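Local coordinates for protein Alpha/beta hydrolase (PDB 3BDV) that is of uncharacterised function but has an alpha/beta-hydrolase fold, probably acts as a serine hydrolase, and binds calcium in the crystal, at residues T4-S15 against E39-R47; D31-E39 against V76-G84. All blocks are in the same frame, centred on the assembly; numbering follows the deposited sequence. Where two conformers were deposited one is given.

Both contacts use helix 34-41 and share Glu39, but they lie on different parts of it, their centres 13 Å apart. In interaction 2 the start of the helix packs on the central strand 76-81, at Ile79 to His81, just ahead of the turn at Ser82; in interaction 1 the last turn and the loop after it meet the N-terminal helix 4-15. Trp45 CZ3 of interaction 1 rests 3.8 Å from Trp38 CB of interaction 2, so the two contacts pack directly on each other. Arg47 NH1 probably bonds to Ser36 OG, at 3.1 Å, while its carbonyl oxygen binds a calcium ion about 12 Å from the side chain of Gln35. The probable nucleophile elbow belongs to interaction 2.

Interaction 1 of 2, residues T4-S15 against E39-R47; sequences TTEIDLRLTEVS and ERRFPHWQR. With CA (calcium ion), chain C; EDO (1,2-ethanediol), chain H.
Asp8 and Arg41 meet at about a right angle, the carboxylate and guanidinium planes turned 75° apart. The grip is side-on and both nitrogens converge on one oxygen: Arg41 NE reaches the syn lone pair of Asp8 OD1 at 2.8 Å, and Arg41 NH2 comes to the same OD1 at 2.9 Å, 30° out of the carboxylate plane. A weak third bond runs from Arg41 NH2 to Asp8 OD2. Arg41 leaves its own helix with CG opposite the backbone N (chi1 -171°) and runs extended as far as NE, which brings the guanidinium to helix 4-15, where its NH2 also lies 3.3 Å from Thr4 CG2. Glu174 gives the guanidinium a second carboxylate, through NH1, and also binds Thr4 OG1; two acidic groups should thus limit its rotation.

Next along the helix, Leu11 crosses the Phe42 side chain at about a right angle and sets CD1 3.8 Å from Phe42 CZ. The phenyl ring is flanked within its own segment, Arg41 CG on one face and Trp45 CZ2 on the opposite one, each toward the rim. Ser15 closes the contact at the far end: Trp45 NE1 donates to Ser15 OG at 3.2 Å, somewhat tilted from the indole plane, and the same hydroxyl sits at the edge of the His44 ring, 3.3 Å from NE2. Trp45 CD1 in turn lies against a face of that imidazole, near its rim.

Phe42 to Trp45 form a type I turn, closed by Trp45 N to Phe42 O, which leads from helix 34-41 into edge strand 46-47. Helix 4-15 thus packs against a helix-to-strand connection at the border of the parallel sheet of an alpha/beta-hydrolase fold.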
loop_
_atom_site.group_PDB
_atom_site.type_symbol
_atom_site.label_atom_id
_atom_site.label_comp_id
_atom_site.label_asym_id
_atom_site.label_seq_id
_atom_site.Cartn_x
_atom_site.Cartn_y
_atom_site.Cartn_z
ATOM N N THR A 4 1.681 -0.400 -20.946
ATOM C CA THR A 4 1.521 0.989 -20.434
ATOM C C THR A 4 0.181 1.723 -20.769
ATOM O O THR A 4 -0.494 2.252 -19.881
ATOM C CB THR A 4 2.708 1.899 -20.944
ATOM O OG1 THR A 4 3.953 1.465 -20.379
ATOM C CG2 THR A 4 2.482 3.374 -20.604
ATOM N N THR A 5 -0.163 1.792 -22.048
ATOM C CA THR A 5 -1.343 2.541 -22.479
ATOM C C THR A 5 -2.601 1.881 -21.944
ATOM O O THR A 5 -3.537 2.565 -21.507
ATOM C CB THR A 5 -1.427 2.670 -24.036
ATOM N N GLU A 6 -2.620 0.548 -21.946
ATOM C CA GLU A 6 -3.787 -0.137 -21.424
ATOM C C GLU A 6 -3.850 -0.001 -19.924
ATOM O O GLU A 6 -4.960 0.179 -19.397
ATOM C CB GLU A 6 -3.904 -1.596 -21.850
ATOM C CG GLU A 6 -5.338 -2.119 -21.647
ATOM N N ILE A 7 -2.691 -0.036 -19.230
ATOM C CA ILE A 7 -2.653 0.210 -17.778
ATOM C C ILE A 7 -3.240 1.601 -17.478
ATOM O O ILE A 7 -4.080 1.770 -16.611
ATOM C CB ILE A 7 -1.180 0.143 -17.180
ATOM C CG1 ILE A 7 -0.712 -1.298 -16.981
ATOM C CG2 ILE A 7 -1.079 0.920 -15.850
ATOM C CD1 ILE A 7 0.797 -1.465 -16.543
ATOM N N ASP A 8 -2.737 2.609 -18.182
ATOM C CA ASP A 8 -3.176 3.984 -17.902
ATOM C C ASP A 8 -4.638 4.201 -18.158
ATOM O O ASP A 8 -5.294 4.843 -17.328
ATOM C CB ASP A 8 -2.362 4.984 -18.695
ATOM C CG ASP A 8 -0.915 4.975 -18.283
ATOM O OD1 ASP A 8 -0.652 4.532 -17.179
ATOM O OD2 ASP A 8 -0.047 5.361 -19.061
ATOM N N LEU A 9 -5.179 3.642 -19.244
ATOM C CA LEU A 9 -6.631 3.802 -19.515
ATOM C C LEU A 9 -7.461 3.146 -18.423
ATOM O O LEU A 9 -8.416 3.724 -17.919
ATOM C CB LEU A 9 -7.028 3.163 -20.850
ATOM C CG LEU A 9 -6.578 3.807 -22.165
ATOM C CD1 LEU A 9 -6.617 2.797 -23.330
ATOM C CD2 LEU A 9 -7.437 5.027 -22.452
ATOM N N ARG A 10 -7.074 1.936 -18.035
ATOM C CA ARG A 10 -7.835 1.199 -17.029
ATOM C C ARG A 10 -7.768 1.921 -15.704
ATOM O O ARG A 10 -8.793 2.094 -15.054
ATOM C CB ARG A 10 -7.316 -0.230 -16.890
ATOM C CG ARG A 10 -7.755 -1.137 -18.044
ATOM C CD ARG A 10 -7.084 -2.482 -17.984
ATOM N NE ARG A 10 -7.606 -3.332 -16.909
ATOM C CZ ARG A 10 -7.132 -4.557 -16.688
ATOM N NH1 ARG A 10 -6.149 -5.048 -17.424
ATOM N NH2 ARG A 10 -7.580 -5.292 -15.710
ATOM N N LEU A 11 -6.582 2.414 -15.324
ATOM C CA LEU A 11 -6.461 3.106 -14.025
ATOM C C LEU A 11 -7.147 4.466 -14.021
ATOM O O LEU A 11 -7.728 4.874 -13.017
ATOM C CB LEU A 11 -5.001 3.214 -13.548
ATOM C CG LEU A 11 -4.481 1.899 -12.978
ATOM C CD1 LEU A 11 -2.925 1.933 -12.895
ATOM C CD2 LEU A 11 -5.128 1.538 -11.662
ATOM N N THR A 12 -7.136 5.134 -15.166
ATOM C CA THR A 12 -7.870 6.393 -15.313
ATOM C C THR A 12 -9.393 6.189 -15.105
ATOM O O THR A 12 -10.030 6.942 -14.379
ATOM C CB THR A 12 -7.528 7.067 -16.683
ATOM O OG1 THR A 12 -6.142 7.436 -16.686
ATOM C CG2 THR A 12 -8.411 8.297 -16.912
ATOM N N GLU A 13 -9.961 5.117 -15.648
ATOM C CA GLU A 13 -11.363 4.768 -15.356
ATOM C C GLU A 13 -11.638 4.425 -13.899
ATOM O O GLU A 13 -12.687 4.795 -13.343
ATOM C CB GLU A 13 -11.837 3.598 -16.202
ATOM C CG GLU A 13 -11.927 3.909 -17.673
ATOM C CD GLU A 13 -12.934 5.011 -17.962
ATOM O OE1 GLU A 13 -14.116 4.835 -17.599
ATOM O OE2 GLU A 13 -12.532 6.056 -18.524
ATOM N N VAL A 14 -10.740 3.667 -13.278
ATOM C CA VAL A 14 -10.910 3.336 -11.855
ATOM C C VAL A 14 -10.966 4.611 -11.023
ATOM O O VAL A 14 -11.760 4.727 -10.114
ATOM C CB VAL A 14 -9.770 2.422 -11.362
ATOM C CG1 VAL A 14 -9.685 2.353 -9.831
ATOM C CG2 VAL A 14 -9.915 0.991 -11.996
ATOM N N SER A 15 -10.112 5.569 -11.363
ATOM C CA SER A 15 -10.035 6.825 -10.635
ATOM C C SER A 15 -11.290 7.692 -10.732
ATOM O O SER A 15 -11.524 8.543 -9.891
ATOM C CB SER A 15 -8.793 7.589 -11.081
ATOM O OG SER A 15 -7.638 6.898 -10.642
ATOM N N GLU A 39 2.744 8.712 -8.337
ATOM C CA GLU A 39 2.223 10.051 -8.085
ATOM C C GLU A 39 2.417 10.956 -9.288
ATOM O O GLU A 39 1.516 11.682 -9.650
ATOM C CB GLU A 39 2.911 10.632 -6.882
ATOM C CG GLU A 39 2.297 11.906 -6.409
ATOM C CD GLU A 39 3.026 12.467 -5.222
ATOM O OE1 GLU A 39 4.252 12.167 -5.031
ATOM O OE2 GLU A 39 2.356 13.230 -4.504
ATOM N N ARG A 40 3.611 10.948 -9.882
ATOM C CA ARG A 40 3.847 11.709 -11.115
ATOM C C ARG A 40 2.991 11.206 -12.290
ATOM O O ARG A 40 2.511 11.993 -13.104
ATOM C CB ARG A 40 5.321 11.673 -11.549
ATOM C CG ARG A 40 6.291 12.351 -10.614
ATOM C CD ARG A 40 7.663 12.489 -11.247
ATOM N NE ARG A 40 8.374 11.204 -11.353
ATOM C CZ ARG A 40 9.042 10.631 -10.347
ATOM N NH1 ARG A 40 9.110 11.195 -9.148
ATOM N NH2 ARG A 40 9.673 9.508 -10.565
ATOM N N ARG A 41 2.819 9.890 -12.391
ATOM C CA ARG A 41 2.052 9.308 -13.494
ATOM C C ARG A 41 0.528 9.567 -13.411
ATOM O O ARG A 41 -0.141 9.762 -14.455
ATOM C CB ARG A 41 2.382 7.812 -13.556
ATOM C CG ARG A 41 1.860 7.108 -14.735
ATOM C CD ARG A 41 2.367 5.727 -14.750
ATOM N NE ARG A 41 1.833 4.944 -15.864
ATOM C CZ ARG A 41 2.442 3.889 -16.386
ATOM N NH1 ARG A 41 3.629 3.520 -15.948
ATOM N NH2 ARG A 41 1.881 3.217 -17.375
ATOM N N PHE A 42 0.013 9.675 -12.178
ATOM C CA PHE A 42 -1.409 9.815 -11.878
ATOM C C PHE A 42 -1.586 10.966 -10.874
ATOM O O PHE A 42 -1.714 10.757 -9.658
ATOM C CB PHE A 42 -1.951 8.516 -11.293
ATOM C CG PHE A 42 -1.797 7.340 -12.218
ATOM C CD1 PHE A 42 -2.576 7.225 -13.348
ATOM C CD2 PHE A 42 -0.824 6.404 -11.999
ATOM C CE1 PHE A 42 -2.407 6.164 -14.247
ATOM C CE2 PHE A 42 -0.656 5.336 -12.875
ATOM C CZ PHE A 42 -1.430 5.230 -14.010
ATOM N N PRO A 43 -1.519 12.202 -11.369
ATOM C CA PRO A 43 -1.452 13.327 -10.438
ATOM C C PRO A 43 -2.693 13.549 -9.595
ATOM O O PRO A 43 -2.656 14.361 -8.654
ATOM C CB PRO A 43 -1.194 14.537 -11.362
ATOM C CG PRO A 43 -0.812 13.987 -12.678
ATOM C CD PRO A 43 -1.439 12.629 -12.774
ATOM N N HIS A 44 -3.790 12.884 -9.944
ATOM C CA HIS A 44 -5.010 12.934 -9.145
ATOM C C HIS A 44 -4.940 11.958 -7.956
ATOM O O HIS A 44 -5.745 12.058 -7.050
ATOM C CB HIS A 44 -6.240 12.627 -10.006
ATOM C CG HIS A 44 -6.059 11.438 -10.910
ATOM N ND1 HIS A 44 -5.144 11.426 -11.946
ATOM C CD2 HIS A 44 -6.639 10.212 -10.907
ATOM C CE1 HIS A 44 -5.189 10.256 -12.558
ATOM N NE2 HIS A 44 -6.088 9.503 -11.949
ATOM N N TRP A 45 -3.998 11.007 -7.955
ATOM C CA TRP A 45 -3.851 10.144 -6.778
ATOM C C TRP A 45 -3.410 10.949 -5.583
ATOM O O TRP A 45 -2.727 11.930 -5.735
ATOM C CB TRP A 45 -2.874 9.025 -7.022
ATOM C CG TRP A 45 -3.375 8.012 -8.031
ATOM C CD1 TRP A 45 -4.469 8.122 -8.857
ATOM C CD2 TRP A 45 -2.764 6.761 -8.351
ATOM N NE1 TRP A 45 -4.575 6.998 -9.653
ATOM C CE2 TRP A 45 -3.539 6.159 -9.378
ATOM C CE3 TRP A 45 -1.647 6.088 -7.873
ATOM C CZ2 TRP A 45 -3.237 4.915 -9.914
ATOM C CZ3 TRP A 45 -1.353 4.845 -8.397
ATOM C CH2 TRP A 45 -2.134 4.278 -9.426
ATOM N N GLN A 46 -3.822 10.521 -4.401
ATOM C CA GLN A 46 -3.512 11.245 -3.177
ATOM C C GLN A 46 -2.350 10.605 -2.443
ATOM O O GLN A 46 -1.967 9.484 -2.735
ATOM C CB GLN A 46 -4.733 11.294 -2.284
ATOM C CG GLN A 46 -5.925 12.102 -2.845
ATOM C CD GLN A 46 -5.535 13.513 -3.274
ATOM O OE1 GLN A 46 -5.152 14.344 -2.451
ATOM N NE2 GLN A 46 -5.621 13.783 -4.568
ATOM N N ARG A 47 -1.793 11.338 -1.491
ATOM C CA ARG A 47 -0.608 10.900 -0.767
ATOM C C ARG A 47 -0.564 11.543 0.597
ATOM O O ARG A 47 -0.876 12.739 0.756
ATOM C CB ARG A 47 0.637 11.229 -1.594
ATOM C CG ARG A 47 1.936 10.842 -0.948
ATOM C CD ARG A 47 3.048 11.001 -1.928
ATOM N NE ARG A 47 4.325 10.873 -1.251
ATOM C CZ ARG A 47 5.454 10.504 -1.844
ATOM N NH1 ARG A 47 5.502 10.299 -3.140
ATOM N NH2 ARG A 47 6.558 10.408 -1.135
HETATM CA CA CA C . -2.544 14.501 0.981
HETATM C C1 EDO H . -3.404 -3.828 -19.314
HETATM O O1 EDO H . -4.757 -4.183 -19.668
HETATM C C2 EDO H . -2.950 -4.295 -17.924
HETATM O O2 EDO H . -2.185 -5.510 -17.975
HETATM O O HOH W 1 -2.934 14.052 -1.316
HETATM O O HOH W 2 -2.217 15.954 2.689
HETATM O O HOH W 3 -4.613 15.794 0.947
#

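Interaction 2 of 2, residues D31-E39 against V76-G84; sequences DEHWQSHWE and VILIGHSFG
Helix 34-39 runs roughly antiparallel to strand 76-81, at 145° between their N-to-C directions, with axes 10.7 Å apart at closest approach; Gln35 and His81 have the nearest CA atoms, 8.5 Å apart. His33 precedes the helix as its N-cap, and its ND1 accepts from Gln35 N in the plane of the ring. That bond holds the imidazole with its other edge turned to a face of His81, in an offset edge-to-face pair at 66° and 4.7 Å between centroids; His33 NE2 comes 3.2 Å from His81 ND1. Trp34 brings its indole edge to His81 as well, the planes nearly perpendicular. Its NE1 is bound to Ile164 O, while His81 NE2 donates to His163 O, so backbone carbonyls help fix both rings.

Gly80, Ser82 and Gly84 fit the GxSxG pattern of the nucleophile elbow of alpha/beta hydrolases, where a sharp turn joins a strand to the following helix; Ser82 has the positive phi (58°) expected there and is probably the nucleophile. Its CB lies over the centre of the His81 face turned away from Trp34, and its side chain touches His163.

Two residues before His81, Ile79 CG2 packs against both tryptophans of the helix: it meets the edge of Trp34 at CZ3, 3.6 Å away, and lies 4.1 Å from Trp38 CZ3. Trp34 CE3 in turn rests near the rim of a Trp38 face. Gln35 lies with CG near the rim of a Trp34 face and extends past His81 CB, its NE2 3.0 Å from Ile79 O; the amide is held by Val23 O through NE2 and Ser29 OG through OE1.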
loop_
_atom_site.group_PDB
_atom_site.type_symbol
_atom_site.label_atom_id
_atom_site.label_comp_id
_atom_site.label_asym_id
_atom_site.label_seq_id
_atom_site.Cartn_x
_atom_site.Cartn_y
_atom_site.Cartn_z
ATOM N N ASP A 31 12.289 10.320 -4.697
ATOM C CA ASP A 31 11.836 10.627 -6.040
ATOM C C ASP A 31 11.803 9.451 -6.982
ATOM O O ASP A 31 10.975 9.435 -7.886
ATOM C CB ASP A 31 12.665 11.759 -6.654
ATOM C CG ASP A 31 12.118 13.121 -6.299
ATOM O OD1 ASP A 31 10.915 13.203 -5.959
ATOM O OD2 ASP A 31 12.875 14.117 -6.360
ATOM N N GLU A 32 12.683 8.474 -6.777
ATOM C CA GLU A 32 12.761 7.310 -7.663
ATOM C C GLU A 32 11.998 6.101 -7.181
ATOM O O GLU A 32 11.988 5.078 -7.847
ATOM C CB GLU A 32 14.198 6.929 -7.933
ATOM C CG GLU A 32 14.834 7.761 -9.107
ATOM C CD GLU A 32 14.030 7.683 -10.439
ATOM O OE1 GLU A 32 13.630 6.569 -10.889
ATOM O OE2 GLU A 32 13.795 8.764 -11.037
ATOM N N HIS A 33 11.374 6.232 -6.015
ATOM C CA HIS A 33 10.547 5.190 -5.437
ATOM C C HIS A 33 9.261 5.069 -6.247
ATOM O O HIS A 33 8.731 6.066 -6.755
ATOM C CB HIS A 33 10.236 5.592 -3.991
ATOM C CG HIS A 33 9.612 4.531 -3.155
ATOM N ND1 HIS A 33 8.258 4.246 -3.185
ATOM C CD2 HIS A 33 10.130 3.788 -2.150
ATOM C CE1 HIS A 33 7.998 3.317 -2.283
ATOM N NE2 HIS A 33 9.116 3.019 -1.647
ATOM N N TRP A 34 8.787 3.841 -6.392
ATOM C CA TRP A 34 7.546 3.561 -7.111
ATOM C C TRP A 34 6.368 4.417 -6.693
ATOM O O TRP A 34 5.582 4.806 -7.528
ATOM C CB TRP A 34 7.168 2.067 -7.047
ATOM C CG TRP A 34 6.996 1.485 -5.673
ATOM C CD1 TRP A 34 7.978 0.913 -4.892
ATOM C CD2 TRP A 34 5.771 1.299 -4.955
ATOM N NE1 TRP A 34 7.464 0.481 -3.716
ATOM C CE2 TRP A 34 6.111 0.720 -3.707
ATOM C CE3 TRP A 34 4.436 1.668 -5.190
ATOM C CZ2 TRP A 34 5.160 0.446 -2.736
ATOM C CZ3 TRP A 34 3.502 1.400 -4.213
ATOM C CH2 TRP A 34 3.882 0.768 -3.011
ATOM N N GLN A 35 6.195 4.696 -5.416
ATOM C CA GLN A 35 5.072 5.554 -5.023
ATOM C C GLN A 35 5.189 6.960 -5.636
ATOM O O GLN A 35 4.181 7.563 -6.024
ATOM C CB GLN A 35 4.965 5.624 -3.513
ATOM C CG GLN A 35 4.386 4.360 -2.908
ATOM C CD GLN A 35 4.340 4.415 -1.394
ATOM O OE1 GLN A 35 5.255 4.945 -0.781
ATOM N NE2 GLN A 35 3.293 3.867 -0.788
ATOM N N SER A 36 6.429 7.424 -5.805
ATOM C CA SER A 36 6.680 8.699 -6.450
ATOM C C SER A 36 6.512 8.613 -7.974
ATOM O O SER A 36 5.988 9.547 -8.596
ATOM C CB SER A 36 8.050 9.276 -6.032
ATOM O OG SER A 36 8.086 9.559 -4.616
ATOM N N HIS A 37 6.987 7.545 -8.605
ATOM C CA HIS A 37 6.660 7.327 -10.006
ATOM C C HIS A 37 5.160 7.389 -10.197
ATOM O O HIS A 37 4.651 8.064 -11.107
ATOM C CB HIS A 37 7.208 5.983 -10.492
ATOM C CG HIS A 37 8.664 6.037 -10.822
ATOM N ND1 HIS A 37 9.136 6.206 -12.105
ATOM C CD2 HIS A 37 9.758 5.929 -10.025
ATOM C CE1 HIS A 37 10.458 6.211 -12.086
ATOM N NE2 HIS A 37 10.867 6.052 -10.836
ATOM N N TRP A 38 4.441 6.708 -9.335
ATOM C CA TRP A 38 2.976 6.614 -9.503
ATOM C C TRP A 38 2.260 7.949 -9.298
ATOM O O TRP A 38 1.326 8.296 -10.036
ATOM C CB TRP A 38 2.397 5.515 -8.609
ATOM C CG TRP A 38 2.857 4.139 -8.991
ATOM C CD1 TRP A 38 3.807 3.799 -9.951
ATOM C CD2 TRP A 38 2.463 2.917 -8.378
ATOM N NE1 TRP A 38 3.954 2.451 -9.984
ATOM C CE2 TRP A 38 3.172 1.880 -9.015
ATOM C CE3 TRP A 38 1.565 2.595 -7.370
ATOM C CZ2 TRP A 38 2.992 0.549 -8.673
ATOM C CZ3 TRP A 38 1.395 1.282 -7.036
ATOM C CH2 TRP A 38 2.093 0.276 -7.697
ATOM N N GLU A 39 2.744 8.712 -8.337
ATOM C CA GLU A 39 2.223 10.051 -8.085
ATOM C C GLU A 39 2.417 10.956 -9.288
ATOM O O GLU A 39 1.516 11.682 -9.650
ATOM C CB GLU A 39 2.911 10.632 -6.882
ATOM C CG GLU A 39 2.297 11.906 -6.409
ATOM C CD GLU A 39 3.026 12.467 -5.222
ATOM O OE1 GLU A 39 4.252 12.167 -5.031
ATOM O OE2 GLU A 39 2.356 13.230 -4.504
ATOM N N VAL A 76 -11.657 4.726 -0.826
ATOM C CA VAL A 76 -10.236 4.821 -0.993
ATOM C C VAL A 76 -9.609 3.430 -1.075
ATOM O O VAL A 76 -10.081 2.488 -0.443
ATOM C CB VAL A 76 -9.606 5.606 0.162
ATOM C CG1 VAL A 76 -8.150 5.332 0.283
ATOM C CG2 VAL A 76 -9.858 7.092 -0.020
ATOM N N ILE A 77 -8.557 3.322 -1.867
ATOM C CA ILE A 77 -7.630 2.191 -1.749
ATOM C C ILE A 77 -6.345 2.699 -1.141
ATOM O O ILE A 77 -5.717 3.598 -1.704
ATOM C CB ILE A 77 -7.337 1.519 -3.112
ATOM C CG1 ILE A 77 -8.627 0.917 -3.684
ATOM C CG2 ILE A 77 -6.274 0.447 -2.933
ATOM C CD1 ILE A 77 -8.543 0.373 -5.105
ATOM N N LEU A 78 -5.984 2.178 0.034
ATOM C CA LEU A 78 -4.697 2.565 0.677
ATOM C C LEU A 78 -3.575 1.769 0.046
ATOM O O LEU A 78 -3.659 0.559 -0.036
ATOM C CB LEU A 78 -4.739 2.276 2.171
ATOM C CG LEU A 78 -5.739 3.108 2.993
ATOM C CD1 LEU A 78 -5.655 2.677 4.449
ATOM C CD2 LEU A 78 -5.513 4.614 2.806
ATOM N N ILE A 79 -2.532 2.435 -0.421
ATOM C CA ILE A 79 -1.414 1.719 -1.111
ATOM C C ILE A 79 -0.187 2.018 -0.231
ATOM O O ILE A 79 0.408 3.123 -0.247
ATOM C CB ILE A 79 -1.214 2.185 -2.551
ATOM C CG1 ILE A 79 -2.457 1.988 -3.424
ATOM C CG2 ILE A 79 0.030 1.503 -3.170
ATOM C CD1 ILE A 79 -2.398 2.639 -4.806
ATOM N N GLY A 80 0.159 1.035 0.596
ATOM C CA GLY A 80 1.193 1.199 1.592
ATOM C C GLY A 80 2.533 0.535 1.290
ATOM O O GLY A 80 2.562 -0.511 0.680
ATOM N N HIS A 81 3.617 1.102 1.804
ATOM C CA HIS A 81 4.927 0.463 1.722
ATOM C C HIS A 81 5.511 0.301 3.118
ATOM O O HIS A 81 5.606 1.276 3.858
ATOM C CB HIS A 81 5.901 1.300 0.858
ATOM C CG HIS A 81 7.276 0.708 0.717
ATOM N ND1 HIS A 81 8.429 1.398 1.017
ATOM C CD2 HIS A 81 7.670 -0.530 0.335
ATOM C CE1 HIS A 81 9.474 0.617 0.809
ATOM N NE2 HIS A 81 9.042 -0.558 0.373
ATOM N N SER A 82 5.935 -0.914 3.467
ATOM C CA SER A 82 6.711 -1.136 4.702
ATOM C C SER A 82 5.958 -0.672 5.979
ATOM O O SER A 82 4.848 -1.137 6.250
ATOM C CB SER A 82 8.101 -0.515 4.553
ATOM O OG SER A 82 9.004 -1.091 5.510
ATOM N N PHE A 83 6.513 0.276 6.746
ATOM C CA PHE A 83 5.778 0.806 7.868
ATOM C C PHE A 83 4.427 1.403 7.466
ATOM O O PHE A 83 3.447 1.292 8.204
ATOM C CB PHE A 83 6.620 1.822 8.645
ATOM C CG PHE A 83 6.035 2.183 9.982
ATOM C CD1 PHE A 83 6.200 1.343 11.072
ATOM C CD2 PHE A 83 5.434 3.399 10.184
ATOM C CE1 PHE A 83 5.678 1.697 12.351
ATOM C CE2 PHE A 83 4.917 3.749 11.423
ATOM C CZ PHE A 83 5.060 2.903 12.512
ATOM N N GLY A 84 4.386 2.057 6.313
ATOM C CA GLY A 84 3.135 2.562 5.765
ATOM C C GLY A 84 2.097 1.475 5.573
ATOM O O GLY A 84 0.914 1.714 5.800
#